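Side-chain contact in metallo-beta-lactamase domain-containing protein 1 (Thermotoga maritima, PDB 1ZTC), which is probably a metal-dependent hydrolase of the metallo-beta-lactamase superfamily that may cleave RNA as an endoribonuclease: residues A[77-80]-A[86-89]. Numbering follows the deposited sequence.
Sequences VLFT and HIFN. With NI (nickel (II) ion), chain E.
Phe79 and Ile87 form the tightly packed part of this contact within the metallo-beta-lactamase fold. The contact joins strand 76-78 and the residues that follow it to helix 84-87, elements of a beta-alpha-beta unit whose next strand is 97-101. The methyl Ile87 CG2 sits over one face of the Phe79 ring, offset toward its rim. Ile87 CG2 lies 3.9 Å from the Phe79 ring centroid, 25° off the ring normal, a CH-pi contact. Its nearest ring atom is Phe79 CD1, 3.5 Å from Ile87 CG2. Ile87 CG2 is anti to its own carbonyl carbon, while CG1 (chi1 67°) takes the rest of the chain away from the ring. The Phe79 ring also meets Trp127.

The other part is looser across the segments, polar, and turned to the metal site and its waters. Thr80 OG1 lies 3.4 Å from His86 ND1, oblique to the imidazole. Both atoms hydrogen-bond to Asp50 OD2, so one carboxylate oxygen ties the two side chains together. Asp50 is thus a second-shell residue that helps fix the rotation of the imidazole. His86 binds one of two nickel ions, with His211, two waters and Asp174, a ligand of both ions. His86 NE2 reaches this nickel at 2.2 Å.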
ATOM      1  N   VAL A  77     -13.468 -24.885  -3.805  1.00 44.12           N
ATOM      2  CA  VAL A  77     -12.865 -23.748  -3.118  1.00 43.43           C
ATOM      3  C   VAL A  77     -13.094 -23.898  -1.628  1.00 44.42           C
ATOM      4  O   VAL A  77     -14.242 -24.040  -1.186  1.00 43.73           O
ATOM      5  CB  VAL A  77     -13.449 -22.393  -3.600  1.00 43.88           C
ATOM      6  CG1 VAL A  77     -12.870 -21.227  -2.795  1.00 41.14           C
ATOM      7  CG2 VAL A  77     -13.163 -22.204  -5.073  1.00 46.14           C
ATOM      8  N   LEU A  78     -12.000 -23.907  -0.872  1.00 43.58           N
ATOM      9  CA  LEU A  78     -12.063 -24.030   0.583  1.00 46.13           C
ATOM     10  C   LEU A  78     -11.614 -22.728   1.247  1.00 44.86           C
ATOM     11  O   LEU A  78     -10.716 -22.030   0.748  1.00 44.33           O
ATOM     12  CB  LEU A  78     -11.209 -25.202   1.064  1.00 47.61           C
ATOM     13  CG  LEU A  78     -11.557 -26.565   0.462  1.00 49.76           C
ATOM     14  CD1 LEU A  78     -10.823 -26.807  -0.840  1.00 56.10           C
ATOM     15  CD2 LEU A  78     -11.215 -27.663   1.433  1.00 54.25           C
ATOM     16  N   PHE A  79     -12.254 -22.410   2.366  1.00 43.41           N
ATOM     17  CA  PHE A  79     -11.944 -21.213   3.126  1.00 44.42           C
ATOM     18  C   PHE A  79     -11.392 -21.548   4.496  1.00 44.39           C
ATOM     19  O   PHE A  79     -12.003 -22.288   5.260  1.00 43.65           O
ATOM     20  CB  PHE A  79     -13.192 -20.350   3.346  1.00 45.71           C
ATOM     21  CG  PHE A  79     -13.934 -19.978   2.087  1.00 45.19           C
ATOM     22  CD1 PHE A  79     -13.286 -19.322   1.045  1.00 46.71           C
ATOM     23  CD2 PHE A  79     -15.301 -20.220   1.981  1.00 44.28           C
ATOM     24  CE1 PHE A  79     -13.970 -18.954  -0.105  1.00 45.39           C
ATOM     25  CE2 PHE A  79     -15.987 -19.865   0.840  1.00 47.47           C
ATOM     26  CZ  PHE A  79     -15.316 -19.211  -0.211  1.00 45.74           C
ATOM     27  N   THR A  80     -10.253 -20.961   4.835  1.00 44.19           N
ATOM     28  CA  THR A  80      -9.806 -20.981   6.215  1.00 43.68           C
ATOM     29  C   THR A  80     -10.848 -20.301   7.083  1.00 45.33           C
ATOM     30  O   THR A  80     -11.230 -20.816   8.121  1.00 43.27           O
ATOM     31  CB  THR A  80      -8.437 -20.328   6.395  1.00 42.05           C
ATOM     32  OG1 THR A  80      -8.465 -18.968   5.954  1.00 44.78           O
ATOM     33  CG2 THR A  80      -7.395 -21.123   5.628  1.00 40.35           C
ATOM     34  N   HIS A  86      -9.758 -12.992   2.334  1.00 43.14           N
ATOM     35  CA  HIS A  86      -9.596 -14.410   1.979  1.00 44.31           C
ATOM     36  C   HIS A  86     -10.643 -14.945   0.973  1.00 44.69           C
ATOM     37  O   HIS A  86     -10.370 -15.875   0.200  1.00 45.45           O
ATOM     38  CB  HIS A  86      -9.685 -15.237   3.284  1.00 43.96           C
ATOM     39  CG  HIS A  86      -8.518 -15.034   4.190  1.00 45.87           C
ATOM     40  ND1 HIS A  86      -7.576 -16.015   4.411  1.00 46.63           N
ATOM     41  CD2 HIS A  86      -8.110 -13.949   4.895  1.00 43.31           C
ATOM     42  CE1 HIS A  86      -6.646 -15.549   5.227  1.00 47.54           C
ATOM     43  NE2 HIS A  86      -6.934 -14.295   5.514  1.00 46.45           N
ATOM     44  N   ILE A  87     -11.852 -14.401   1.016  1.00 44.30           N
ATOM     45  CA  ILE A  87     -12.972 -14.976   0.296  1.00 44.43           C
ATOM     46  C   ILE A  87     -13.479 -14.186  -0.912  1.00 44.02           C
ATOM     47  O   ILE A  87     -14.276 -14.713  -1.694  1.00 44.86           O
ATOM     48  CB  ILE A  87     -14.178 -15.201   1.233  1.00 41.86           C
ATOM     49  CG1 ILE A  87     -14.764 -13.846   1.709  1.00 46.06           C
ATOM     50  CG2 ILE A  87     -13.782 -16.082   2.397  1.00 47.73           C
ATOM     51  CD1 ILE A  87     -15.982 -13.950   2.528  1.00 45.18           C
ATOM     52  N   PHE A  88     -13.114 -12.922  -1.030  1.00 43.87           N
ATOM     53  CA  PHE A  88     -13.765 -12.056  -2.021  1.00 43.56           C
ATOM     54  C   PHE A  88     -13.778 -12.663  -3.433  1.00 42.55           C
ATOM     55  O   PHE A  88     -14.822 -12.657  -4.130  1.00 41.40           O
ATOM     56  CB  PHE A  88     -13.089 -10.690  -2.116  1.00 43.83           C
ATOM     57  CG  PHE A  88     -13.702  -9.830  -3.165  1.00 43.36           C
ATOM     58  CD1 PHE A  88     -14.814  -9.074  -2.880  1.00 44.70           C
ATOM     59  CD2 PHE A  88     -13.218  -9.844  -4.470  1.00 49.20           C
ATOM     60  CE1 PHE A  88     -15.457  -8.336  -3.868  1.00 47.93           C
ATOM     61  CE2 PHE A  88     -13.853  -9.103  -5.465  1.00 48.49           C
ATOM     62  CZ  PHE A  88     -14.959  -8.340  -5.149  1.00 50.70           C
ATOM     63  N   ASN A  89     -12.631 -13.184  -3.843  1.00 42.02           N
ATOM     64  CA  ASN A  89     -12.458 -13.706  -5.212  1.00 43.47           C
ATOM     65  C   ASN A  89     -13.281 -14.956  -5.489  1.00 44.13           C
ATOM     66  O   ASN A  89     -13.347 -15.409  -6.631  1.00 44.28           O
ATOM     67  CB  ASN A  89     -10.961 -13.956  -5.552  1.00 44.68           C
ATOM     68  CG  ASN A  89     -10.161 -12.688  -5.661  1.00 41.96           C
ATOM     69  OD1 ASN A  89     -10.714 -11.631  -5.899  1.00 47.28           O
ATOM     70  ND2 ASN A  89      -8.827 -12.791  -5.539  1.00 39.52           N
TER
HETATM   71 NI    NI E 301      -6.279 -12.657   6.904  1.00 65.06          NI
HETATM   72  O   HOH W   1      -6.376 -10.343   8.057  1.00 49.97           O
HETATM   73  O   HOH W   2      -8.587 -11.922   7.490  1.00 40.47           O